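Core protein VP4 (Bluetongue virus, PDB 2JHP) caps viral messenger RNA inside the virus core, acting as a multifunctional enzyme with methyltransferase domains. Local coordinates at residues A[323-336]-A[369-383]. Residues are numbered along the deposited sequence; the frame is centred on the assembly and turned at random.
With GUN (guanine), chain D.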
loop_
_atom_site.group_PDB
_atom_site.type_symbol
_atom_site.label_atom_id
_atom_site.label_comp_id
_atom_site.label_asym_id
_atom_site.label_seq_id
_atom_site.Cartn_x
_atom_site.Cartn_y
_atom_site.Cartn_z
ATOM N N LEU A 323 10.202 -7.325 25.935
ATOM C CA LEU A 323 10.939 -8.545 25.638
ATOM C C LEU A 323 10.137 -9.317 24.597
ATOM O O LEU A 323 8.931 -9.535 24.759
ATOM C CB LEU A 323 11.148 -9.398 26.893
ATOM C CG LEU A 323 11.874 -8.790 28.099
ATOM C CD1 LEU A 323 11.719 -9.693 29.333
ATOM C CD2 LEU A 323 13.343 -8.526 27.816
ATOM N N PHE A 324 10.784 -9.707 23.505
ATOM C CA PHE A 324 10.065 -10.492 22.513
ATOM C C PHE A 324 10.825 -11.647 21.896
ATOM O O PHE A 324 12.050 -11.708 21.979
ATOM C CB PHE A 324 9.429 -9.618 21.429
ATOM C CG PHE A 324 10.211 -8.396 21.072
ATOM C CD1 PHE A 324 11.539 -8.487 20.683
ATOM C CD2 PHE A 324 9.590 -7.150 21.085
ATOM C CE1 PHE A 324 12.254 -7.344 20.326
ATOM C CE2 PHE A 324 10.285 -5.994 20.730
ATOM C CZ PHE A 324 11.620 -6.093 20.346
ATOM N N PRO A 325 10.077 -12.584 21.284
ATOM C CA PRO A 325 10.680 -13.741 20.633
ATOM C C PRO A 325 11.479 -13.332 19.401
ATOM O O PRO A 325 11.283 -12.241 18.863
ATOM C CB PRO A 325 9.474 -14.598 20.235
ATOM C CG PRO A 325 8.311 -14.043 21.003
ATOM C CD PRO A 325 8.606 -12.594 21.174
ATOM N N GLN A 326 12.381 -14.210 18.979
ATOM C CA GLN A 326 13.287 -13.935 17.870
ATOM C C GLN A 326 12.906 -14.724 16.627
ATOM O O GLN A 326 12.866 -15.953 16.664
ATOM C CB GLN A 326 14.729 -14.272 18.252
ATOM C CG GLN A 326 15.187 -13.639 19.553
ATOM C CD GLN A 326 16.677 -13.715 19.715
ATOM O OE1 GLN A 326 17.427 -13.148 18.918
ATOM N NE2 GLN A 326 17.125 -14.420 20.740
ATOM N N PRO A 327 12.614 -14.014 15.526
ATOM C CA PRO A 327 12.352 -14.666 14.247
ATOM C C PRO A 327 13.575 -15.456 13.797
ATOM O O PRO A 327 14.699 -14.969 13.926
ATOM C CB PRO A 327 12.100 -13.492 13.288
ATOM C CG PRO A 327 11.837 -12.329 14.138
ATOM C CD PRO A 327 12.526 -12.546 15.434
ATOM N N GLY A 328 13.350 -16.670 13.290
ATOM C CA GLY A 328 14.418 -17.516 12.752
ATOM C C GLY A 328 15.245 -18.254 13.795
ATOM O O GLY A 328 16.220 -18.932 13.453
ATOM N N ALA A 329 14.859 -18.126 15.061
ATOM C CA ALA A 329 15.555 -18.794 16.151
ATOM C C ALA A 329 15.042 -20.222 16.322
ATOM O O ALA A 329 13.891 -20.515 15.999
ATOM C CB ALA A 329 15.399 -18.004 17.447
ATOM N N ASP A 330 15.906 -21.099 16.828
ATOM C CA ASP A 330 15.568 -22.512 17.032
ATOM C C ASP A 330 14.529 -22.716 18.127
ATOM O O ASP A 330 14.423 -21.908 19.052
ATOM C CB ASP A 330 16.826 -23.330 17.332
ATOM C CG ASP A 330 17.524 -23.811 16.068
ATOM O OD1 ASP A 330 17.494 -23.080 15.049
ATOM O OD2 ASP A 330 18.097 -24.927 16.089
ATOM N N ALA A 331 13.762 -23.798 18.001
ATOM C CA ALA A 331 12.690 -24.138 18.945
ATOM C C ALA A 331 13.166 -24.265 20.394
ATOM O O ALA A 331 12.427 -23.941 21.320
ATOM C CB ALA A 331 11.993 -25.414 18.504
ATOM N N ASP A 332 14.401 -24.735 20.573
ATOM C CA ASP A 332 14.995 -24.916 21.902
ATOM C C ASP A 332 15.811 -23.715 22.398
ATOM O O ASP A 332 16.310 -23.725 23.526
ATOM C CB ASP A 332 15.842 -26.199 21.967
ATOM C CG ASP A 332 16.872 -26.318 20.840
ATOM O OD1 ASP A 332 17.105 -25.373 20.083
ATOM O OD2 ASP A 332 17.477 -27.391 20.705
ATOM N N MET A 333 15.936 -22.695 21.554
ATOM C CA MET A 333 16.713 -21.500 21.865
ATOM C C MET A 333 15.982 -20.598 22.874
ATOM O O MET A 333 15.089 -19.824 22.509
ATOM C CB MET A 333 17.030 -20.750 20.556
ATOM C CG MET A 333 17.650 -19.354 20.677
ATOM S SD MET A 333 19.317 -19.282 21.353
ATOM C CE MET A 333 20.156 -20.645 20.529
ATOM N N TYR A 334 16.366 -20.702 24.145
ATOM C CA TYR A 334 15.719 -19.912 25.202
ATOM C C TYR A 334 16.360 -18.559 25.405
ATOM O O TYR A 334 16.931 -18.257 26.456
ATOM C CB TYR A 334 15.628 -20.693 26.505
ATOM C CG TYR A 334 14.544 -21.727 26.453
ATOM C CD1 TYR A 334 14.849 -23.061 26.203
ATOM C CD2 TYR A 334 13.210 -21.366 26.622
ATOM C CE1 TYR A 334 13.858 -24.019 26.141
ATOM C CE2 TYR A 334 12.208 -22.307 26.556
ATOM C CZ TYR A 334 12.537 -23.637 26.323
ATOM O OH TYR A 334 11.552 -24.586 26.269
ATOM N N GLU A 335 16.223 -17.747 24.372
ATOM C CA GLU A 335 16.806 -16.421 24.303
ATOM C C GLU A 335 15.808 -15.505 23.610
ATOM O O GLU A 335 15.200 -15.871 22.595
ATOM C CB GLU A 335 18.106 -16.494 23.515
ATOM C CG GLU A 335 18.878 -15.217 23.417
ATOM C CD GLU A 335 20.172 -15.415 22.659
ATOM O OE1 GLU A 335 21.088 -16.055 23.222
ATOM O OE2 GLU A 335 20.273 -14.939 21.502
ATOM N N LEU A 336 15.620 -14.326 24.185
ATOM C CA LEU A 336 14.745 -13.318 23.607
ATOM C C LEU A 336 15.581 -12.105 23.270
ATOM O O LEU A 336 16.808 -12.140 23.399
ATOM C CB LEU A 336 13.644 -12.930 24.596
ATOM C CG LEU A 336 12.803 -14.065 25.186
ATOM C CD1 LEU A 336 12.007 -13.525 26.335
ATOM C CD2 LEU A 336 11.882 -14.721 24.162
ATOM N N MET A 369 6.802 -18.221 25.718
ATOM C CA MET A 369 6.943 -17.439 24.496
ATOM C C MET A 369 7.801 -18.176 23.467
ATOM O O MET A 369 7.378 -18.364 22.320
ATOM C CB MET A 369 7.505 -16.044 24.789
ATOM C CG MET A 369 6.498 -15.086 25.388
ATOM S SD MET A 369 6.931 -13.357 25.120
ATOM C CE MET A 369 8.222 -13.116 26.326
ATOM N N VAL A 370 8.991 -18.603 23.897
ATOM C CA VAL A 370 9.893 -19.413 23.080
ATOM C C VAL A 370 9.141 -20.605 22.482
ATOM O O VAL A 370 9.130 -20.799 21.270
ATOM C CB VAL A 370 11.099 -19.915 23.909
ATOM C CG1 VAL A 370 11.932 -20.945 23.116
ATOM C CG2 VAL A 370 11.959 -18.742 24.386
ATOM N N GLU A 371 8.487 -21.378 23.338
ATOM C CA GLU A 371 7.759 -22.584 22.918
ATOM C C GLU A 371 6.618 -22.300 21.946
ATOM O O GLU A 371 6.269 -23.156 21.133
ATOM C CB GLU A 371 7.210 -23.315 24.136
ATOM C CG GLU A 371 8.288 -23.697 25.122
ATOM C CD GLU A 371 7.762 -23.879 26.531
ATOM O OE1 GLU A 371 6.527 -24.046 26.710
ATOM O OE2 GLU A 371 8.596 -23.858 27.461
ATOM N N LEU A 372 6.038 -21.106 22.041
ATOM C CA LEU A 372 4.926 -20.727 21.181
ATOM C C LEU A 372 5.367 -20.145 19.837
ATOM O O LEU A 372 4.711 -20.383 18.829
ATOM C CB LEU A 372 3.990 -19.730 21.886
ATOM C CG LEU A 372 3.038 -20.205 22.990
ATOM C CD1 LEU A 372 2.314 -19.014 23.613
ATOM C CD2 LEU A 372 2.034 -21.206 22.456
ATOM N N TYR A 373 6.470 -19.396 19.814
ATOM C CA TYR A 373 6.820 -18.619 18.620
ATOM C C TYR A 373 8.123 -18.989 17.900
ATOM O O TYR A 373 8.244 -18.759 16.699
ATOM C CB TYR A 373 6.752 -17.109 18.923
ATOM C CG TYR A 373 5.442 -16.685 19.556
ATOM C CD1 TYR A 373 4.232 -16.802 18.865
ATOM C CD2 TYR A 373 5.411 -16.187 20.851
ATOM C CE1 TYR A 373 3.024 -16.429 19.452
ATOM C CE2 TYR A 373 4.209 -15.810 21.447
ATOM C CZ TYR A 373 3.021 -15.932 20.746
ATOM O OH TYR A 373 1.843 -15.553 21.362
ATOM N N HIS A 374 9.087 -19.557 18.616
ATOM C CA HIS A 374 10.354 -19.971 18.000
ATOM C C HIS A 374 10.229 -21.220 17.098
ATOM O O HIS A 374 9.228 -21.948 17.138
ATOM C CB HIS A 374 11.427 -20.193 19.071
ATOM C CG HIS A 374 11.983 -18.933 19.657
ATOM N ND1 HIS A 374 13.223 -18.882 20.257
ATOM C CD2 HIS A 374 11.479 -17.679 19.729
ATOM C CE1 HIS A 374 13.452 -17.654 20.687
ATOM N NE2 HIS A 374 12.408 -16.905 20.381
ATOM N N GLY A 375 11.259 -21.456 16.291
ATOM C CA GLY A 375 11.286 -22.585 15.369
ATOM C C GLY A 375 11.891 -22.178 14.043
ATOM O O GLY A 375 11.590 -21.102 13.520
ATOM N N ARG A 376 12.742 -23.039 13.491
ATOM C CA ARG A 376 13.416 -22.751 12.226
ATOM C C ARG A 376 12.427 -22.649 11.058
ATOM O O ARG A 376 12.787 -22.184 9.984
ATOM C CB ARG A 376 14.523 -23.778 11.939
ATOM C CG ARG A 376 15.807 -23.186 11.343
ATOM C CD ARG A 376 15.702 -22.931 9.840
ATOM N NE ARG A 376 16.441 -21.738 9.423
ATOM C CZ ARG A 376 15.966 -20.490 9.470
ATOM N NH1 ARG A 376 14.743 -20.242 9.925
ATOM N NH2 ARG A 376 16.723 -19.477 9.063
ATOM N N ASP A 377 11.184 -23.074 11.274
ATOM C CA ASP A 377 10.124 -22.871 10.286
ATOM C C ASP A 377 9.161 -21.731 10.642
ATOM O O ASP A 377 8.112 -21.599 10.027
ATOM C CB ASP A 377 9.353 -24.167 10.019
ATOM C CG ASP A 377 9.066 -24.968 11.292
ATOM O OD1 ASP A 377 8.937 -26.212 11.183
ATOM O OD2 ASP A 377 8.973 -24.374 12.390
ATOM N N ARG A 378 9.521 -20.917 11.631
ATOM C CA ARG A 378 8.693 -19.765 12.017
ATOM C C ARG A 378 9.461 -18.462 11.903
ATOM O O ARG A 378 10.685 -18.457 11.799
ATOM C CB ARG A 378 8.131 -19.925 13.441
ATOM C CG ARG A 378 7.200 -21.143 13.623
ATOM C CD ARG A 378 6.530 -21.188 15.007
ATOM N NE ARG A 378 5.830 -19.934 15.339
ATOM C CZ ARG A 378 4.553 -19.666 15.059
ATOM N NH1 ARG A 378 3.786 -20.553 14.445
ATOM N NH2 ARG A 378 4.037 -18.496 15.402
ATOM N N GLY A 379 8.737 -17.354 11.894
ATOM C CA GLY A 379 9.382 -16.057 12.026
ATOM C C GLY A 379 9.008 -14.967 11.047
ATOM O O GLY A 379 9.154 -13.794 11.373
ATOM N N ARG A 380 8.539 -15.337 9.856
ATOM C CA ARG A 380 8.310 -14.358 8.787
ATOM C C ARG A 380 7.349 -13.260 9.214
ATOM O O ARG A 380 7.666 -12.073 9.129
ATOM C CB ARG A 380 7.828 -15.043 7.498
ATOM C CG ARG A 380 7.526 -14.092 6.347
ATOM C CD ARG A 380 7.419 -14.840 5.033
ATOM N NE ARG A 380 6.943 -13.970 3.961
ATOM C CZ ARG A 380 5.741 -14.050 3.396
ATOM N NH1 ARG A 380 4.873 -14.977 3.780
ATOM N NH2 ARG A 380 5.409 -13.199 2.438
ATOM N N PHE A 381 6.187 -13.672 9.700
ATOM C CA PHE A 381 5.164 -12.743 10.141
ATOM C C PHE A 381 5.475 -12.123 11.504
ATOM O O PHE A 381 5.044 -11.006 11.793
ATOM C CB PHE A 381 3.795 -13.413 10.097
ATOM C CG PHE A 381 3.391 -13.853 8.712
ATOM C CD1 PHE A 381 3.205 -15.203 8.418
ATOM C CD2 PHE A 381 3.206 -12.910 7.696
ATOM C CE1 PHE A 381 2.833 -15.611 7.134
ATOM C CE2 PHE A 381 2.838 -13.304 6.415
ATOM C CZ PHE A 381 2.651 -14.662 6.136
ATOM N N LEU A 382 6.230 -12.834 12.337
ATOM C CA LEU A 382 6.728 -12.226 13.568
ATOM C C LEU A 382 7.643 -11.056 13.204
ATOM O O LEU A 382 7.457 -9.940 13.689
ATOM C CB LEU A 382 7.452 -13.247 14.467
ATOM C CG LEU A 382 8.048 -12.707 15.780
ATOM C CD1 LEU A 382 6.985 -11.996 16.654
ATOM C CD2 LEU A 382 8.739 -13.787 16.574
ATOM N N LYS A 383 8.609 -11.309 12.324
ATOM C CA LYS A 383 9.516 -10.262 11.887
ATOM C C LYS A 383 8.745 -9.042 11.384
ATOM O O LYS A 383 9.000 -7.935 11.829
ATOM C CB LYS A 383 10.482 -10.771 10.822
ATOM C CG LYS A 383 11.707 -9.899 10.675
ATOM C CD LYS A 383 12.797 -10.574 9.882
ATOM C CE LYS A 383 12.488 -10.595 8.404
ATOM N NZ LYS A 383 13.577 -11.272 7.649
HETATM N N9 GUN D . 8.598 -7.530 6.306
HETATM C C8 GUN D . 8.420 -6.916 5.132
HETATM N N7 GUN D . 9.405 -6.038 4.934
HETATM C C5 GUN D . 10.218 -6.094 5.983
HETATM C C6 GUN D . 11.388 -5.411 6.302
HETATM O O6 GUN D . 11.853 -4.567 5.534
HETATM N N1 GUN D . 12.027 -5.713 7.518
HETATM C C2 GUN D . 11.444 -6.690 8.361
HETATM N N2 GUN D . 12.017 -6.988 9.512
HETATM N N3 GUN D . 10.314 -7.335 8.020
HETATM C C4 GUN D . 9.703 -7.051 6.857
HETATM O O HOH W 1 14.191 -25.215 15.465
#
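The amide N of Gly375 donates to the backbone O of Ala329 at 2.8 Å, and water 1 bridges the N atoms of Ala331 and Arg376 beside it. The bond joins the loop between two antiparallel strands, 322-324 and 335-341, of a Rossmann-like methyltransferase sheet to the link between helices 363-373 and 380-391. Just past the first helix, His374 fills the loop's interior. Its ring stands between Val370 CA on one face and, on the other, Ala329 CB in a CH-pi contact 4.0 Å from the centroid, with Gln326 O near the rim. Carbonyls gather along one side: ND1 gives a weak hydrogen bond to Asp330 O and lies 3.1 Å from Met333 O, while Glu335 O meets the ring edge in plane. Farther out, Tyr334 lies across Val370, whose CG1, anti to the backbone N (chi1 171°), sits over the ring face, 4.0 Å from its centroid. Tyr334 OH reaches Glu371 OE2 on its anti side at 3.3 Å, with ring and carboxylate nearly perpendicular (85°). At the other end, Pro325 CG packs 3.6 Å from Tyr373 CD2, and Leu382 CD2 touches Pro325 CB. Pro327 CG rests against the backbone of Lys383, a guanine-pocket residue whose NZ is salt-bridged to Asp184 and Asp176 and whose CG lies 3.2 Å from N2 of the bound guanine.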